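Local coordinates for glutathione S-transferase-like protein (Methylobacillus flagellatus, PDB 4GLT) that binds glutathione and probably acts as a glutathione S-transferase, at residues A108-A119 with V170-V181. Residues are numbered along the deposited sequence; the frame is centred on the assembly and turned at random.
Sequences AKIAVRRWEALA and VNESFSLADIAV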
ATOM      1  N   ALA A 108      10.863  -4.331 -16.191  1.00 59.22           N
ATOM      2  CA  ALA A 108      10.765  -2.894 -15.931  1.00 56.27           C
ATOM      3  C   ALA A 108       9.600  -2.520 -15.014  1.00 56.71           C
ATOM      4  O   ALA A 108       9.730  -1.640 -14.171  1.00 64.87           O
ATOM      5  CB  ALA A 108      10.675  -2.117 -17.235  1.00 51.96           C
ATOM      6  N   LYS A 109       8.462  -3.183 -15.176  1.00 57.93           N
ATOM      7  CA  LYS A 109       7.274  -2.823 -14.399  1.00 60.57           C
ATOM      8  C   LYS A 109       7.355  -3.235 -12.924  1.00 50.19           C
ATOM      9  O   LYS A 109       6.918  -2.511 -12.024  1.00 50.06           O
ATOM     10  CB  LYS A 109       6.023  -3.398 -15.062  1.00 57.97           C
ATOM     11  CG  LYS A 109       5.119  -4.141 -14.111  1.00 54.42           C
ATOM     12  CD  LYS A 109       3.662  -4.025 -14.511  1.00 61.90           C
ATOM     13  CE  LYS A 109       3.356  -4.813 -15.763  1.00 71.09           C
ATOM     14  NZ  LYS A 109       1.901  -4.710 -16.068  1.00 79.69           N
ATOM     15  N   ILE A 110       7.921  -4.402 -12.667  1.00 56.85           N
ATOM     16  CA  ILE A 110       8.171  -4.796 -11.292  1.00 54.00           C
ATOM     17  C   ILE A 110       9.236  -3.866 -10.703  1.00 51.89           C
ATOM     18  O   ILE A 110       9.148  -3.444  -9.549  1.00 58.23           O
ATOM     19  CB  ILE A 110       8.626  -6.263 -11.205  1.00 62.06           C
ATOM     20  CG1 ILE A 110       7.510  -7.187 -11.694  1.00 53.61           C
ATOM     21  CG2 ILE A 110       9.024  -6.606  -9.778  1.00 62.35           C
ATOM     22  CD1 ILE A 110       6.297  -7.231 -10.787  1.00 48.74           C
ATOM     23  N   ALA A 111      10.244  -3.552 -11.511  1.00 59.29           N
ATOM     24  CA  ALA A 111      11.242  -2.581 -11.110  1.00 53.72           C
ATOM     25  C   ALA A 111      10.576  -1.264 -10.717  1.00 59.65           C
ATOM     26  O   ALA A 111      10.950  -0.652  -9.715  1.00 65.51           O
ATOM     27  CB  ALA A 111      12.260  -2.369 -12.219  1.00 55.10           C
ATOM     28  N   VAL A 112       9.576  -0.840 -11.486  1.00 55.50           N
ATOM     29  CA  VAL A 112       8.891   0.420 -11.210  1.00 58.89           C
ATOM     30  C   VAL A 112       8.077   0.346  -9.941  1.00 57.41           C
ATOM     31  O   VAL A 112       8.117   1.256  -9.113  1.00 60.20           O
ATOM     32  CB  VAL A 112       7.966   0.854 -12.369  1.00 66.13           C
ATOM     33  CG1 VAL A 112       6.931   1.865 -11.891  1.00 41.64           C
ATOM     34  CG2 VAL A 112       8.780   1.444 -13.501  1.00 55.03           C
ATOM     35  N   ARG A 113       7.338  -0.740  -9.770  1.00 56.69           N
ATOM     36  CA  ARG A 113       6.495  -0.853  -8.580  1.00 52.45           C
ATOM     37  C   ARG A 113       7.322  -1.075  -7.298  1.00 55.70           C
ATOM     38  O   ARG A 113       6.878  -0.728  -6.204  1.00 55.43           O
ATOM     39  CB  ARG A 113       5.442  -1.944  -8.788  1.00 49.45           C
ATOM     40  CG  ARG A 113       4.862  -1.929 -10.195  1.00 64.08           C
ATOM     41  CD  ARG A 113       3.408  -1.472 -10.244  1.00 64.92           C
ATOM     42  NE  ARG A 113       3.065  -0.436  -9.269  1.00 56.82           N
ATOM     43  CZ  ARG A 113       1.825   0.028  -9.091  1.00 53.19           C
ATOM     44  NH1 ARG A 113       0.822  -0.445  -9.815  1.00 51.13           N
ATOM     45  NH2 ARG A 113       1.581   0.967  -8.196  1.00 57.63           N
ATOM     46  N   ARG A 114       8.529  -1.623  -7.435  1.00 52.05           N
ATOM     47  CA  ARG A 114       9.417  -1.814  -6.285  1.00 48.58           C
ATOM     48  C   ARG A 114       9.942  -0.475  -5.761  1.00 63.05           C
ATOM     49  O   ARG A 114       9.791  -0.149  -4.560  1.00 58.05           O
ATOM     50  CB  ARG A 114      10.558  -2.766  -6.635  1.00 60.88           C
ATOM     51  CG  ARG A 114      11.228  -3.411  -5.432  1.00 55.81           C
ATOM     52  CD  ARG A 114      12.687  -3.006  -5.336  1.00 54.12           C
ATOM     53  NE  ARG A 114      12.874  -1.755  -4.618  1.00 67.36           N
ATOM     54  CZ  ARG A 114      13.625  -0.749  -5.050  1.00 53.74           C
ATOM     55  NH1 ARG A 114      14.260  -0.832  -6.209  1.00 51.71           N
ATOM     56  NH2 ARG A 114      13.730   0.345  -4.316  1.00 58.16           N
ATOM     57  N   TRP A 115      10.520   0.315  -6.666  1.00 38.07           N
ATOM     58  CA  TRP A 115      10.874   1.701  -6.347  1.00 43.67           C
ATOM     59  C   TRP A 115       9.726   2.391  -5.612  1.00 52.08           C
ATOM     60  O   TRP A 115       9.918   2.944  -4.517  1.00 54.52           O
ATOM     61  CB  TRP A 115      11.172   2.501  -7.608  1.00 53.52           C
ATOM     62  CG  TRP A 115      12.592   2.462  -8.075  1.00 46.93           C
ATOM     63  CD1 TRP A 115      13.103   1.652  -9.035  1.00 48.13           C
ATOM     64  CD2 TRP A 115      13.679   3.290  -7.625  1.00 47.80           C
ATOM     65  NE1 TRP A 115      14.448   1.911  -9.215  1.00 52.56           N
ATOM     66  CE2 TRP A 115      14.823   2.919  -8.370  1.00 52.13           C
ATOM     67  CE3 TRP A 115      13.792   4.315  -6.684  1.00 55.73           C
ATOM     68  CZ2 TRP A 115      16.064   3.529  -8.190  1.00 52.94           C
ATOM     69  CZ3 TRP A 115      15.025   4.913  -6.501  1.00 60.37           C
ATOM     70  CH2 TRP A 115      16.143   4.522  -7.250  1.00 67.91           C
ATOM     71  N   GLU A 116       8.537   2.361  -6.221  1.00 42.43           N
ATOM     72  CA  GLU A 116       7.347   3.043  -5.671  1.00 47.42           C
ATOM     73  C   GLU A 116       6.983   2.604  -4.251  1.00 43.91           C
ATOM     74  O   GLU A 116       6.524   3.414  -3.437  1.00 66.40           O
ATOM     75  CB  GLU A 116       6.132   2.834  -6.584  1.00 47.37           C
ATOM     76  CG  GLU A 116       4.849   3.488  -6.079  1.00 49.64           C
ATOM     77  CD  GLU A 116       3.583   2.881  -6.674  1.00 66.37           C
ATOM     78  OE1 GLU A 116       3.679   1.797  -7.289  1.00 47.64           O
ATOM     79  OE2 GLU A 116       2.487   3.481  -6.524  1.00 51.00           O
ATOM     80  N   ALA A 117       7.131   1.306  -3.982  1.00 43.21           N
ATOM     81  CA  ALA A 117       6.873   0.748  -2.653  1.00 47.68           C
ATOM     82  C   ALA A 117       7.921   1.246  -1.668  1.00 47.21           C
ATOM     83  O   ALA A 117       7.612   1.539  -0.513  1.00 40.37           O
ATOM     84  CB  ALA A 117       6.849  -0.780  -2.703  1.00 38.03           C
ATOM     85  N   LEU A 118       9.160   1.375  -2.133  1.00 41.31           N
ATOM     86  CA  LEU A 118      10.221   1.886  -1.279  1.00 51.52           C
ATOM     87  C   LEU A 118       9.898   3.322  -0.892  1.00 56.27           C
ATOM     88  O   LEU A 118       9.946   3.692   0.281  1.00 55.33           O
ATOM     89  CB  LEU A 118      11.579   1.823  -1.979  1.00 55.68           C
ATOM     90  CG  LEU A 118      12.745   2.309  -1.117  1.00 50.99           C
ATOM     91  CD1 LEU A 118      12.683   1.657   0.253  1.00 62.35           C
ATOM     92  CD2 LEU A 118      14.072   2.016  -1.803  1.00 63.06           C
ATOM     93  N   ALA A 119       9.565   4.115  -1.903  1.00 55.99           N
ATOM     94  CA  ALA A 119       9.180   5.509  -1.731  1.00 44.34           C
ATOM     95  C   ALA A 119       7.927   5.661  -0.867  1.00 50.43           C
ATOM     96  O   ALA A 119       7.895   6.479   0.055  1.00 47.68           O
ATOM     97  CB  ALA A 119       8.964   6.159  -3.096  1.00 40.87           C
ATOM     98  N   VAL A 170      14.230   3.971 -13.423  1.00 61.04           N
ATOM     99  CA  VAL A 170      14.210   2.726 -14.172  1.00 55.23           C
ATOM    100  C   VAL A 170      14.420   2.950 -15.661  1.00 68.58           C
ATOM    101  O   VAL A 170      13.889   3.888 -16.249  1.00 64.95           O
ATOM    102  CB  VAL A 170      12.877   1.972 -13.986  1.00 70.16           C
ATOM    103  CG1 VAL A 170      12.848   0.714 -14.851  1.00 52.54           C
ATOM    104  CG2 VAL A 170      12.640   1.638 -12.520  1.00 60.30           C
ATOM    105  N   ASN A 171      15.217   2.079 -16.259  1.00 67.54           N
ATOM    106  CA  ASN A 171      15.314   1.982 -17.707  1.00 77.18           C
ATOM    107  C   ASN A 171      15.654   3.267 -18.444  1.00 79.64           C
ATOM    108  O   ASN A 171      15.717   3.286 -19.675  1.00 91.32           O
ATOM    109  CB  ASN A 171      14.054   1.328 -18.278  1.00 65.64           C
ATOM    110  CG  ASN A 171      14.210  -0.173 -18.407  1.00 90.26           C
ATOM    111  OD1 ASN A 171      13.234  -0.926 -18.367  1.00 73.15           O
ATOM    112  ND2 ASN A 171      15.459  -0.620 -18.551  1.00 67.07           N
ATOM    113  N   GLU A 172      15.938   4.285 -17.647  1.00 61.66           N
ATOM    114  CA  GLU A 172      16.229   5.623 -18.105  1.00 61.77           C
ATOM    115  C   GLU A 172      15.043   6.398 -18.660  1.00 68.14           C
ATOM    116  O   GLU A 172      15.217   7.240 -19.527  1.00 56.57           O
ATOM    117  CB  GLU A 172      17.360   5.598 -19.120  1.00 77.48           C
ATOM    118  CG  GLU A 172      18.468   6.571 -18.782  1.00 78.95           C
ATOM    119  CD  GLU A 172      19.357   6.054 -17.679  1.00 94.22           C
ATOM    120  OE1 GLU A 172      19.571   4.833 -17.629  1.00100.06           O
ATOM    121  OE2 GLU A 172      19.842   6.860 -16.865  1.00 90.24           O
ATOM    122  N   SER A 173      13.840   6.117 -18.164  1.00 63.29           N
ATOM    123  CA  SER A 173      12.660   6.864 -18.597  1.00 53.51           C
ATOM    124  C   SER A 173      11.701   7.182 -17.481  1.00 67.96           C
ATOM    125  O   SER A 173      11.420   6.349 -16.614  1.00 66.68           O
ATOM    126  CB  SER A 173      11.922   6.188 -19.768  1.00 51.10           C
ATOM    127  OG  SER A 173      11.883   4.784 -19.614  1.00 68.10           O
ATOM    128  N   PHE A 174      11.208   8.411 -17.531  1.00 54.09           N
ATOM    129  CA  PHE A 174      10.383   8.958 -16.498  1.00 69.13           C
ATOM    130  C   PHE A 174       9.219   8.012 -16.228  1.00 55.69           C
ATOM    131  O   PHE A 174       8.437   7.702 -17.119  1.00 59.06           O
ATOM    132  CB  PHE A 174       9.889  10.331 -16.940  1.00 72.04           C
ATOM    133  CG  PHE A 174       9.046  11.014 -15.918  1.00 50.47           C
ATOM    134  CD1 PHE A 174       9.635  11.668 -14.858  1.00 52.03           C
ATOM    135  CD2 PHE A 174       7.666  10.999 -16.019  1.00 55.72           C
ATOM    136  CE1 PHE A 174       8.856  12.289 -13.899  1.00 61.72           C
ATOM    137  CE2 PHE A 174       6.877  11.631 -15.072  1.00 43.90           C
ATOM    138  CZ  PHE A 174       7.475  12.271 -14.010  1.00 44.87           C
ATOM    139  N   SER A 175       9.119   7.528 -14.999  1.00 59.40           N
ATOM    140  CA  SER A 175       8.034   6.632 -14.664  1.00 56.44           C
ATOM    141  C   SER A 175       7.406   6.985 -13.327  1.00 62.16           C
ATOM    142  O   SER A 175       7.824   7.928 -12.646  1.00 58.56           O
ATOM    143  CB  SER A 175       8.541   5.189 -14.633  1.00 52.69           C
ATOM    144  OG  SER A 175       9.575   5.048 -13.677  1.00 66.29           O
ATOM    145  N   LEU A 176       6.383   6.217 -12.975  1.00 51.32           N
ATOM    146  CA  LEU A 176       5.785   6.271 -11.663  1.00 56.00           C
ATOM    147  C   LEU A 176       6.881   6.317 -10.593  1.00 57.29           C
ATOM    148  O   LEU A 176       6.745   7.007  -9.589  1.00 45.65           O
ATOM    149  CB  LEU A 176       4.890   5.047 -11.478  1.00 47.51           C
ATOM    150  CG  LEU A 176       4.108   4.912 -10.182  1.00 51.34           C
ATOM    151  CD1 LEU A 176       3.231   6.139  -9.966  1.00 55.93           C
ATOM    152  CD2 LEU A 176       3.278   3.627 -10.195  1.00 43.78           C
ATOM    153  N   ALA A 177       7.977   5.591 -10.813  1.00 55.60           N
ATOM    154  CA  ALA A 177       9.063   5.569  -9.835  1.00 52.63           C
ATOM    155  C   ALA A 177       9.472   6.996  -9.461  1.00 66.96           C
ATOM    156  O   ALA A 177       9.342   7.428  -8.310  1.00 60.04           O
ATOM    157  CB  ALA A 177      10.253   4.801 -10.384  1.00 62.15           C
ATOM    158  N   ASP A 178       9.959   7.731 -10.452  1.00 51.09           N
ATOM    159  CA  ASP A 178      10.375   9.112 -10.254  1.00 46.84           C
ATOM    160  C   ASP A 178       9.317   9.963  -9.561  1.00 60.22           C
ATOM    161  O   ASP A 178       9.614  10.690  -8.609  1.00 57.35           O
ATOM    162  CB  ASP A 178      10.755   9.673 -11.603  1.00 49.28           C
ATOM    163  CG  ASP A 178      11.749   8.771 -12.299  1.00 50.96           C
ATOM    164  OD1 ASP A 178      12.917   8.759 -11.858  1.00 49.75           O
ATOM    165  OD2 ASP A 178      11.351   8.035 -13.228  1.00 56.47           O
ATOM    166  N   ILE A 179       8.081   9.863 -10.018  1.00 49.26           N
ATOM    167  CA  ILE A 179       7.026  10.628  -9.391  1.00 55.73           C
ATOM    168  C   ILE A 179       6.967  10.309  -7.906  1.00 50.23           C
ATOM    169  O   ILE A 179       6.839  11.205  -7.068  1.00 58.27           O
ATOM    170  CB  ILE A 179       5.662  10.339 -10.031  1.00 58.20           C
ATOM    171  CG1 ILE A 179       5.669  10.785 -11.497  1.00 57.73           C
ATOM    172  CG2 ILE A 179       4.561  11.034  -9.252  1.00 56.29           C
ATOM    173  CD1 ILE A 179       4.333  10.628 -12.189  1.00 62.94           C
ATOM    174  N   ALA A 180       7.078   9.029  -7.579  1.00 47.07           N
ATOM    175  CA  ALA A 180       6.904   8.601  -6.204  1.00 52.73           C
ATOM    176  C   ALA A 180       8.035   9.120  -5.337  1.00 49.98           C
ATOM    177  O   ALA A 180       7.824   9.538  -4.198  1.00 51.16           O
ATOM    178  CB  ALA A 180       6.807   7.093  -6.120  1.00 58.14           C
ATOM    179  N   VAL A 181       9.240   9.085  -5.884  1.00 46.96           N
ATOM    180  CA  VAL A 181      10.402   9.592  -5.179  1.00 53.50           C
ATOM    181  C   VAL A 181      10.321  11.108  -4.978  1.00 54.64           C
ATOM    182  O   VAL A 181      10.799  11.634  -3.978  1.00 67.21           O
ATOM    183  CB  VAL A 181      11.692   9.199  -5.923  1.00 53.07           C
ATOM    184  CG1 VAL A 181      12.872  10.039  -5.464  1.00 46.56           C
ATOM    185  CG2 VAL A 181      11.955   7.717  -5.728  1.00 44.22           C
TER
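Trp115 and Ala177 meet where helices 108-119 and 176-181 run almost parallel, 7° apart with axes 8.2 Å from each other, and the alanines Ala119, Ala177 and Ala180 illustrate how small residues let two helices of the glutathione S-transferase C-terminal domain pack closely. Ala177 CB lies 3.7 Å from Trp115 CB, and Ala119 CB is 3.8 Å from Ala180 CB about one turn on. The indole lies obliquely against the methyls around it: Val170 CG2 comes to 3.5 Å from Trp115 CD1, while Val181 CG2 approaches the six-membered ring. Val112 uses both branches. Its CG1, anti to the backbone N (chi1 160°), reaches Leu176 CB, and its CG2 leans on Ser175, the N-cap of the second helix. There Ser175 and Asp178 form a capping box, the Ser-x-x-Asp motif well known at this helix in glutathione S-transferases: Ser175 N donates to Asp178 OD2 (2.9 Å), and Ser175 OG accepts a weak bond from Ala177 N. Leu176 CD2 covers one guanidinium face of Arg113 and touches Glu116 OE1 (3.5 Å), lying against both partners of their salt bridge; Glu116 OE2 also pairs with Lys36. The solvent side is the type I' turn of Val170 to Ser173, where exposed Asn171 adds only a small contact, its OD1 facing Ala108 CB. The segments are thus joined by apolar contact, the Arg113–Glu116 pair and the Ser175–Asp178 cap being bonded within their own segments, and the low-polarity setting beside Leu176 would probably strengthen the salt bridge.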